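Lysosome-associated membrane glycoprotein 3 (Homo sapiens, PDB 4AKM) takes part in the unfolded protein response and in the fusion of lysosomes with autophagosomes, and promotes lipogenesis in liver cells. Local coordinates at residues 38-43 against 62-67; 86-91 against 97-102; 123-126 against 130-133. All coordinates share one frame; numbering follows the deposited sequence.

Contact 1. Residues 38-43 against 62-67; sequences RYFNID and LNFQGG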
loop_
_atom_site.group_PDB
_atom_site.type_symbol
_atom_site.label_atom_id
_atom_site.label_comp_id
_atom_site.label_asym_id
_atom_site.label_seq_id
_atom_site.Cartn_x
_atom_site.Cartn_y
_atom_site.Cartn_z
ATOM N N ARG A 38 -14.471 -11.744 5.269
ATOM C CA ARG A 38 -13.293 -12.084 6.053
ATOM C C ARG A 38 -12.353 -10.880 6.106
ATOM O O ARG A 38 -12.001 -10.303 5.078
ATOM C CB ARG A 38 -12.595 -13.316 5.468
ATOM C CG ARG A 38 -11.768 -14.106 6.477
ATOM C CD ARG A 38 -11.503 -15.530 5.994
ATOM N NE ARG A 38 -12.745 -16.266 5.748
ATOM C CZ ARG A 38 -12.807 -17.541 5.369
ATOM N NH1 ARG A 38 -11.693 -18.243 5.191
ATOM N NH2 ARG A 38 -13.987 -18.120 5.170
ATOM N N TYR A 39 -11.975 -10.486 7.313
ATOM C CA TYR A 39 -11.051 -9.377 7.492
ATOM C C TYR A 39 -9.659 -9.896 7.835
ATOM O O TYR A 39 -9.513 -10.886 8.552
ATOM C CB TYR A 39 -11.562 -8.431 8.581
ATOM C CG TYR A 39 -12.771 -7.609 8.162
ATOM C CD1 TYR A 39 -14.051 -8.159 8.154
ATOM C CD2 TYR A 39 -12.627 -6.287 7.763
ATOM C CE1 TYR A 39 -15.151 -7.408 7.764
ATOM C CE2 TYR A 39 -13.719 -5.531 7.375
ATOM C CZ TYR A 39 -14.977 -6.094 7.375
ATOM O OH TYR A 39 -16.062 -5.333 6.986
ATOM N N PHE A 40 -8.635 -9.247 7.299
ATOM C CA PHE A 40 -7.269 -9.574 7.680
ATOM C C PHE A 40 -6.406 -8.338 7.883
ATOM O O PHE A 40 -6.128 -7.605 6.940
ATOM C CB PHE A 40 -6.583 -10.484 6.665
ATOM C CG PHE A 40 -5.136 -10.707 6.977
ATOM C CD1 PHE A 40 -4.764 -11.577 7.992
ATOM C CD2 PHE A 40 -4.145 -10.012 6.294
ATOM C CE1 PHE A 40 -3.430 -11.771 8.305
ATOM C CE2 PHE A 40 -2.803 -10.200 6.600
ATOM C CZ PHE A 40 -2.445 -11.081 7.606
ATOM N N ASN A 41 -5.964 -8.132 9.116
ATOM C CA ASN A 41 -5.114 -6.999 9.441
ATOM C C ASN A 41 -3.645 -7.290 9.152
ATOM O O ASN A 41 -3.080 -8.243 9.693
ATOM C CB ASN A 41 -5.291 -6.630 10.910
ATOM C CG ASN A 41 -6.677 -6.086 11.210
ATOM O OD1 ASN A 41 -7.541 -6.017 10.328
ATOM N ND2 ASN A 41 -6.895 -5.692 12.461
ATOM N N ILE A 42 -3.022 -6.482 8.299
ATOM C CA ILE A 42 -1.583 -6.587 8.138
ATOM C C ILE A 42 -0.965 -6.198 9.473
ATOM O O ILE A 42 -1.102 -5.062 9.925
ATOM C CB ILE A 42 -1.020 -5.700 7.000
ATOM C CG1 ILE A 42 -1.161 -6.387 5.641
ATOM C CG2 ILE A 42 0.459 -5.422 7.226
ATOM C CD1 ILE A 42 -2.571 -6.521 5.143
ATOM N N ASP A 43 -0.338 -7.169 10.125
ATOM C CA ASP A 43 0.371 -6.943 11.375
ATOM C C ASP A 43 1.804 -6.515 11.060
ATOM O O ASP A 43 2.616 -7.312 10.590
ATOM C CB ASP A 43 0.321 -8.210 12.243
ATOM C CG ASP A 43 1.271 -8.164 13.433
ATOM O OD1 ASP A 43 1.734 -7.068 13.822
ATOM O OD2 ASP A 43 1.546 -9.247 13.993
ATOM N N LEU A 62 5.259 -5.584 0.729
ATOM C CA LEU A 62 5.118 -5.997 2.111
ATOM C C LEU A 62 4.725 -7.454 2.126
ATOM O O LEU A 62 3.689 -7.826 1.591
ATOM C CB LEU A 62 4.031 -5.176 2.786
ATOM C CG LEU A 62 4.191 -3.661 2.670
ATOM C CD1 LEU A 62 2.974 -2.970 3.241
ATOM C CD2 LEU A 62 5.451 -3.196 3.379
ATOM N N ASN A 63 5.553 -8.286 2.733
ATOM C CA ASN A 63 5.253 -9.704 2.784
ATOM C C ASN A 63 4.919 -10.167 4.178
ATOM O O ASN A 63 5.479 -9.679 5.155
ATOM C CB ASN A 63 6.405 -10.538 2.218
ATOM C CG ASN A 63 6.071 -11.136 0.872
ATOM O OD1 ASN A 63 6.469 -10.610 -0.171
ATOM N ND2 ASN A 63 5.314 -12.238 0.884
ATOM N N PHE A 64 4.006 -11.123 4.259
ATOM C CA PHE A 64 3.597 -11.661 5.539
ATOM C C PHE A 64 3.220 -13.103 5.341
ATOM O O PHE A 64 3.110 -13.575 4.214
ATOM C CB PHE A 64 2.408 -10.869 6.105
ATOM C CG PHE A 64 1.303 -10.651 5.116
ATOM C CD1 PHE A 64 0.354 -11.635 4.887
ATOM C CD2 PHE A 64 1.223 -9.472 4.402
ATOM C CE1 PHE A 64 -0.653 -11.445 3.968
ATOM C CE2 PHE A 64 0.219 -9.272 3.488
ATOM C CZ PHE A 64 -0.724 -10.261 3.267
ATOM N N GLN A 65 3.027 -13.811 6.441
ATOM C CA GLN A 65 2.550 -15.173 6.345
ATOM C C GLN A 65 1.161 -15.180 5.733
ATOM O O GLN A 65 0.199 -14.709 6.339
ATOM C CB GLN A 65 2.538 -15.846 7.715
ATOM C CG GLN A 65 3.505 -17.007 7.816
ATOM C CD GLN A 65 4.943 -16.586 7.561
ATOM O OE1 GLN A 65 5.445 -16.672 6.434
ATOM N NE2 GLN A 65 5.615 -16.127 8.613
ATOM N N GLY A 66 1.068 -15.707 4.518
ATOM C CA GLY A 66 -0.202 -15.821 3.834
ATOM C C GLY A 66 -0.207 -15.113 2.497
ATOM O O GLY A 66 -1.008 -15.425 1.622
ATOM N N GLY A 67 0.689 -14.149 2.337
ATOM C CA GLY A 67 0.761 -13.411 1.096
ATOM C C GLY A 67 1.497 -12.095 1.190
ATOM O O GLY A 67 2.486 -11.964 1.913
#

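Contact 2. Residues 86-91 against 97-102; sequences GAYLTV and VYQGIK. Unlike the reference sequence in segment 97-102: Val-97 (reference Ile).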
loop_
_atom_site.group_PDB
_atom_site.type_symbol
_atom_site.label_atom_id
_atom_site.label_comp_id
_atom_site.label_asym_id
_atom_site.label_seq_id
_atom_site.Cartn_x
_atom_site.Cartn_y
_atom_site.Cartn_z
ATOM N N GLY A 86 -1.325 -4.548 -5.851
ATOM C CA GLY A 86 -1.556 -5.967 -5.940
ATOM C C GLY A 86 -1.616 -6.565 -4.558
ATOM O O GLY A 86 -0.984 -6.070 -3.640
ATOM N N ALA A 87 -2.396 -7.624 -4.405
ATOM C CA ALA A 87 -2.408 -8.349 -3.150
ATOM C C ALA A 87 -2.644 -9.835 -3.351
ATOM O O ALA A 87 -3.222 -10.276 -4.360
ATOM C CB ALA A 87 -3.424 -7.772 -2.191
ATOM N N TYR A 88 -2.184 -10.587 -2.362
ATOM C CA TYR A 88 -2.257 -12.031 -2.377
ATOM C C TYR A 88 -2.478 -12.446 -0.933
ATOM O O TYR A 88 -1.752 -12.001 -0.040
ATOM C CB TYR A 88 -0.927 -12.561 -2.894
ATOM C CG TYR A 88 -0.787 -14.053 -3.091
ATOM C CD1 TYR A 88 -0.522 -14.894 -2.016
ATOM C CD2 TYR A 88 -0.857 -14.611 -4.360
ATOM C CE1 TYR A 88 -0.365 -16.255 -2.194
ATOM C CE2 TYR A 88 -0.697 -15.976 -4.549
ATOM C CZ TYR A 88 -0.450 -16.792 -3.461
ATOM O OH TYR A 88 -0.291 -18.149 -3.639
ATOM N N LEU A 89 -3.483 -13.285 -0.705
ATOM C CA LEU A 89 -3.866 -13.667 0.646
ATOM C C LEU A 89 -4.329 -15.114 0.711
ATOM O O LEU A 89 -5.205 -15.512 -0.038
ATOM C CB LEU A 89 -4.989 -12.757 1.151
ATOM C CG LEU A 89 -5.452 -13.047 2.575
ATOM C CD1 LEU A 89 -4.299 -12.841 3.539
ATOM C CD2 LEU A 89 -6.634 -12.178 2.948
ATOM N N THR A 90 -3.749 -15.896 1.616
ATOM C CA THR A 90 -4.181 -17.277 1.820
ATOM C C THR A 90 -5.095 -17.390 3.035
ATOM O O THR A 90 -4.784 -16.859 4.100
ATOM C CB THR A 90 -2.979 -18.219 2.027
ATOM O OG1 THR A 90 -1.984 -17.966 1.028
ATOM C CG2 THR A 90 -3.415 -19.672 1.935
ATOM N N VAL A 91 -6.224 -18.072 2.875
ATOM C CA VAL A 91 -7.045 -18.448 4.028
ATOM C C VAL A 91 -6.966 -19.964 4.237
ATOM O O VAL A 91 -6.976 -20.733 3.274
ATOM C CB VAL A 91 -8.516 -17.966 3.905
ATOM C CG1 VAL A 91 -8.570 -16.461 3.733
ATOM C CG2 VAL A 91 -9.226 -18.655 2.756
ATOM N N VAL A 97 -6.580 -19.218 -1.811
ATOM C CA VAL A 97 -5.828 -17.991 -2.017
ATOM C C VAL A 97 -6.668 -17.010 -2.839
ATOM O O VAL A 97 -7.184 -17.349 -3.905
ATOM C CB VAL A 97 -4.441 -18.223 -2.674
ATOM C CG1 VAL A 97 -3.507 -18.930 -1.706
ATOM C CG2 VAL A 97 -4.562 -18.998 -3.981
ATOM N N TYR A 98 -6.837 -15.805 -2.309
ATOM C CA TYR A 98 -7.495 -14.719 -3.011
ATOM C C TYR A 98 -6.432 -13.739 -3.461
ATOM O O TYR A 98 -5.476 -13.479 -2.739
ATOM C CB TYR A 98 -8.486 -14.011 -2.090
ATOM C CG TYR A 98 -9.625 -14.887 -1.626
ATOM C CD1 TYR A 98 -10.796 -14.986 -2.369
ATOM C CD2 TYR A 98 -9.533 -15.612 -0.445
ATOM C CE1 TYR A 98 -11.842 -15.786 -1.949
ATOM C CE2 TYR A 98 -10.571 -16.410 -0.017
ATOM C CZ TYR A 98 -11.725 -16.495 -0.773
ATOM O OH TYR A 98 -12.768 -17.292 -0.352
ATOM N N GLN A 99 -6.590 -13.185 -4.650
ATOM C CA GLN A 99 -5.628 -12.200 -5.100
ATOM C C GLN A 99 -6.194 -11.257 -6.142
ATOM O O GLN A 99 -7.265 -11.490 -6.702
ATOM C CB GLN A 99 -4.358 -12.870 -5.617
ATOM C CG GLN A 99 -4.577 -13.879 -6.708
ATOM C CD GLN A 99 -3.278 -14.268 -7.361
ATOM O OE1 GLN A 99 -2.479 -13.407 -7.725
ATOM N NE2 GLN A 99 -3.045 -15.570 -7.496
ATOM N N GLY A 100 -5.473 -10.171 -6.387
ATOM C CA GLY A 100 -5.963 -9.204 -7.345
ATOM C C GLY A 100 -5.032 -8.037 -7.540
ATOM O O GLY A 100 -4.247 -7.695 -6.651
ATOM N N ILE A 101 -5.122 -7.423 -8.715
ATOM C CA ILE A 101 -4.281 -6.287 -9.047
ATOM C C ILE A 101 -5.103 -5.220 -9.737
ATOM O O ILE A 101 -5.877 -5.506 -10.647
ATOM C CB ILE A 101 -3.108 -6.680 -9.981
ATOM C CG1 ILE A 101 -2.248 -7.782 -9.356
ATOM C CG2 ILE A 101 -2.252 -5.464 -10.320
ATOM C CD1 ILE A 101 -0.876 -7.924 -9.987
ATOM N N LYS A 102 -4.945 -3.989 -9.275
ATOM C CA LYS A 102 -5.453 -2.825 -9.972
ATOM C C LYS A 102 -4.276 -2.179 -10.675
ATOM O O LYS A 102 -3.291 -1.768 -10.033
ATOM C CB LYS A 102 -6.104 -1.857 -8.994
ATOM C CG LYS A 102 -7.609 -1.985 -8.933
ATOM C CD LYS A 102 -8.252 -1.148 -10.020
ATOM C CE LYS A 102 -9.693 -0.815 -9.664
ATOM N NZ LYS A 102 -10.150 0.434 -10.334
#

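Contact 3. Residues 123-126 against 130-133; sequences SLQL and LQVK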
loop_
_atom_site.group_PDB
_atom_site.type_symbol
_atom_site.label_atom_id
_atom_site.label_comp_id
_atom_site.label_asym_id
_atom_site.label_seq_id
_atom_site.Cartn_x
_atom_site.Cartn_y
_atom_site.Cartn_z
ATOM N N SER A 123 -9.854 3.072 0.384
ATOM C CA SER A 123 -10.299 1.761 -0.053
ATOM C C SER A 123 -10.122 1.551 -1.546
ATOM O O SER A 123 -10.241 2.487 -2.339
ATOM C CB SER A 123 -11.770 1.570 0.307
ATOM O OG SER A 123 -12.369 0.598 -0.528
ATOM N N LEU A 124 -9.857 0.306 -1.923
ATOM C CA LEU A 124 -9.698 -0.044 -3.324
ATOM C C LEU A 124 -10.120 -1.490 -3.573
ATOM O O LEU A 124 -9.646 -2.405 -2.896
ATOM C CB LEU A 124 -8.245 0.146 -3.735
ATOM C CG LEU A 124 -8.005 0.093 -5.237
ATOM C CD1 LEU A 124 -8.722 1.259 -5.895
ATOM C CD2 LEU A 124 -6.515 0.110 -5.539
ATOM N N GLN A 125 -11.021 -1.700 -4.530
ATOM C CA GLN A 125 -11.353 -3.061 -4.943
ATOM C C GLN A 125 -10.267 -3.571 -5.879
ATOM O O GLN A 125 -10.045 -3.001 -6.947
ATOM C CB GLN A 125 -12.725 -3.132 -5.620
ATOM C CG GLN A 125 -13.900 -3.216 -4.659
ATOM C CD GLN A 125 -14.313 -4.644 -4.332
ATOM O OE1 GLN A 125 -13.525 -5.580 -4.451
ATOM N NE2 GLN A 125 -15.565 -4.812 -3.917
ATOM N N LEU A 126 -9.585 -4.636 -5.470
ATOM C CA LEU A 126 -8.493 -5.199 -6.263
ATOM C C LEU A 126 -9.013 -6.222 -7.268
ATOM O O LEU A 126 -8.702 -6.156 -8.456
ATOM C CB LEU A 126 -7.430 -5.817 -5.354
ATOM C CG LEU A 126 -6.829 -4.848 -4.335
ATOM C CD1 LEU A 126 -5.692 -5.500 -3.586
ATOM C CD2 LEU A 126 -6.371 -3.553 -5.001
ATOM N N LEU A 130 -11.713 -9.320 -3.576
ATOM C CA LEU A 130 -10.613 -8.849 -2.752
ATOM C C LEU A 130 -10.529 -7.336 -2.755
ATOM O O LEU A 130 -10.536 -6.694 -3.801
ATOM C CB LEU A 130 -9.282 -9.472 -3.190
ATOM C CG LEU A 130 -8.057 -8.990 -2.405
ATOM C CD1 LEU A 130 -8.147 -9.385 -0.939
ATOM C CD2 LEU A 130 -6.766 -9.488 -3.027
ATOM N N GLN A 131 -10.428 -6.781 -1.558
ATOM C CA GLN A 131 -10.416 -5.347 -1.368
ATOM C C GLN A 131 -9.284 -5.013 -0.411
ATOM O O GLN A 131 -8.985 -5.784 0.493
ATOM C CB GLN A 131 -11.753 -4.923 -0.770
ATOM C CG GLN A 131 -12.013 -3.445 -0.764
ATOM C CD GLN A 131 -13.383 -3.122 -0.213
ATOM O OE1 GLN A 131 -14.016 -3.957 0.442
ATOM N NE2 GLN A 131 -13.857 -1.911 -0.479
ATOM N N VAL A 132 -8.636 -3.877 -0.618
ATOM C CA VAL A 132 -7.642 -3.411 0.335
ATOM C C VAL A 132 -8.088 -2.074 0.935
ATOM O O VAL A 132 -8.664 -1.238 0.240
ATOM C CB VAL A 132 -6.222 -3.331 -0.295
ATOM C CG1 VAL A 132 -6.197 -2.378 -1.474
ATOM C CG2 VAL A 132 -5.187 -2.937 0.743
ATOM N N LYS A 133 -7.858 -1.902 2.234
ATOM C CA LYS A 133 -8.131 -0.641 2.914
ATOM C C LYS A 133 -6.900 -0.117 3.650
ATOM O O LYS A 133 -6.223 -0.862 4.355
ATOM C CB LYS A 133 -9.318 -0.773 3.874
ATOM C CG LYS A 133 -10.621 -0.225 3.297
ATOM C CD LYS A 133 -11.849 -0.898 3.892
ATOM C CE LYS A 133 -13.052 -0.763 2.952
ATOM N NZ LYS A 133 -14.231 -1.582 3.380
#

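Contact 1. Residues 38-43 against 62-67
The Phe-64 ring has Phe-40 on one face and a backbone carbonyl on the other. Phe-40 CE2 stands 3.6 Å above the plane of the Phe-64 ring, displaced toward its rim, while Gly-67 O lies over the centre of the opposite face, 3.5 Å from the plane. This is a contact between the two sheets of the beta-prism domain next to the membrane: strand 38-41 belongs to one sheet, and strand 57-64 runs into the hairpin turn of the other. The two rings slide past each other in opposite directions, with their planes at 37° and centroids 5.1 Å apart, an oblique pair without full overlap. Ile-42 crosses the Phe-64 side chain at about a right angle and brings its CG1 to 3.9 Å from Phe-64 CE2. With chi1 at 48°, CG of Phe-64 sits between its own N and carbonyl carbon, which brings the ring back over the type II turn from Phe-64 to Gly-67. Leu-89 of strand 80-90 packs on both phenylalanines. No hydrogen bond joins the two segments; the turn itself is closed by Phe-64 N to Gly-67 O at 2.9 Å and Gly-67 N to Phe-64 O at 3.1 Å.

Contact 2. Residues 86-91 against 97-102
Leu-89 and Tyr-98 bond to each other in both directions: Leu-89 N reaches Tyr-98 O at 2.9 Å, and Tyr-98 N reaches Leu-89 O at 2.8 Å. Ala-87 and Gly-100 repeat the pattern, with Ala-87 N to Gly-100 O at 2.9 Å. Between and beyond these pairs sit the non-hydrogen-bonded ones, and the side chains of Tyr-88, Thr-90, Val-97, Gln-99 and Ile-101 share a face. There Tyr-88 lies across Val-97 and Gln-99: its OH comes 3.8 Å from Val-97 CG1, and its CE2 is 3.8 Å from Gln-99 NE2, the amide turned 71° from the ring. Chi1 of -176° turns the tyrosine ring away from its own backbone N and along the sheet. The two strands, antiparallel at 173°, form the beta hairpin that ends the five-stranded sheet of the prism, with 97-110 as an outermost strand in this chain. Thr-90 stands side by side with Val-97, and its OG1 is hydrogen-bonded to Gly-66 O in the neighbouring turn. Beyond the last pair, Val-91 CG2 meets the edge of the Tyr-98 ring at CE2, 3.8 Å away. Further out, Val-27 packs on Leu-89 and Tyr-98, and the ring of Phe-68 lies nearly parallel to that of Tyr-88.

Contact 3. Residues 123-126 against 130-133
Strands 123-125 and 130-133 run antiparallel at 163° with their axes 4.8 Å apart, and Leu-124 and Val-132 form the hydrogen-bonded pair at the middle of this hairpin. Leu-124 N meets Val-132 O at 2.9 Å; the return bond from Val-132 N to Leu-124 O is also 2.9 Å and the straighter of the two, 166° at the hydrogen. Toward the turn, Leu-126 N adds a bond of 2.8 Å to Leu-130 O, and just beyond it Leu-130 N is held by Ser-127 OG. The side chains of Ser-123, Gln-131 and Lys-133 lie on one face. Gln-131 is extended, and its NE2 donates to Ser-123 OG at 2.9 Å, a bent bond whose acceptor sits 30° out of the amide plane. The aliphatic part of Lys-133 passes alongside, with CG at 3.7 Å from Ser-123 CB. On the face of Leu-124 and Val-132, Val-132 CG1 takes the position between its own N and carbonyl carbon, and the side chain of Leu-126, just past the strand, crosses over it, CD2 3.7 Å from Val-132 CG1. Leu-126 and Leu-130 also reach Ala-87 in strand 80-90, whereas Val-132 packs on Ile-23 and Leu-25. The chemistry thus divides the hairpin: the Gln-131 to Ser-123 bond lies on the more exposed face, whereas Leu-126, Leu-130 and Val-132 are buried among apolar side chains of strands 80-90 and 14-27, one from each sheet.

How the contacts relate
From the N terminus, contact 1 comes first and closes a loop of 18 residues that includes strand 48-52 and most of strand 57-64, tying the sheet of strand 38-41 to the five-stranded sheet. Contact 2 then closes the short connection 92-96, and contact 3 the still shorter 127-129, each a hairpin within its own sheet. The three follow one another in series, with none nested or crossed. In space, though, they adjoin: contacts 1 and 2 meet at several points, among them Gly-67 CA against Tyr-88 CD1, and Leu-130 CD2 against Gln-99 CA joins the five-stranded sheet to that of 122-125 and 130-135. Contacts 1 and 3 do not touch; contact 2 touches both.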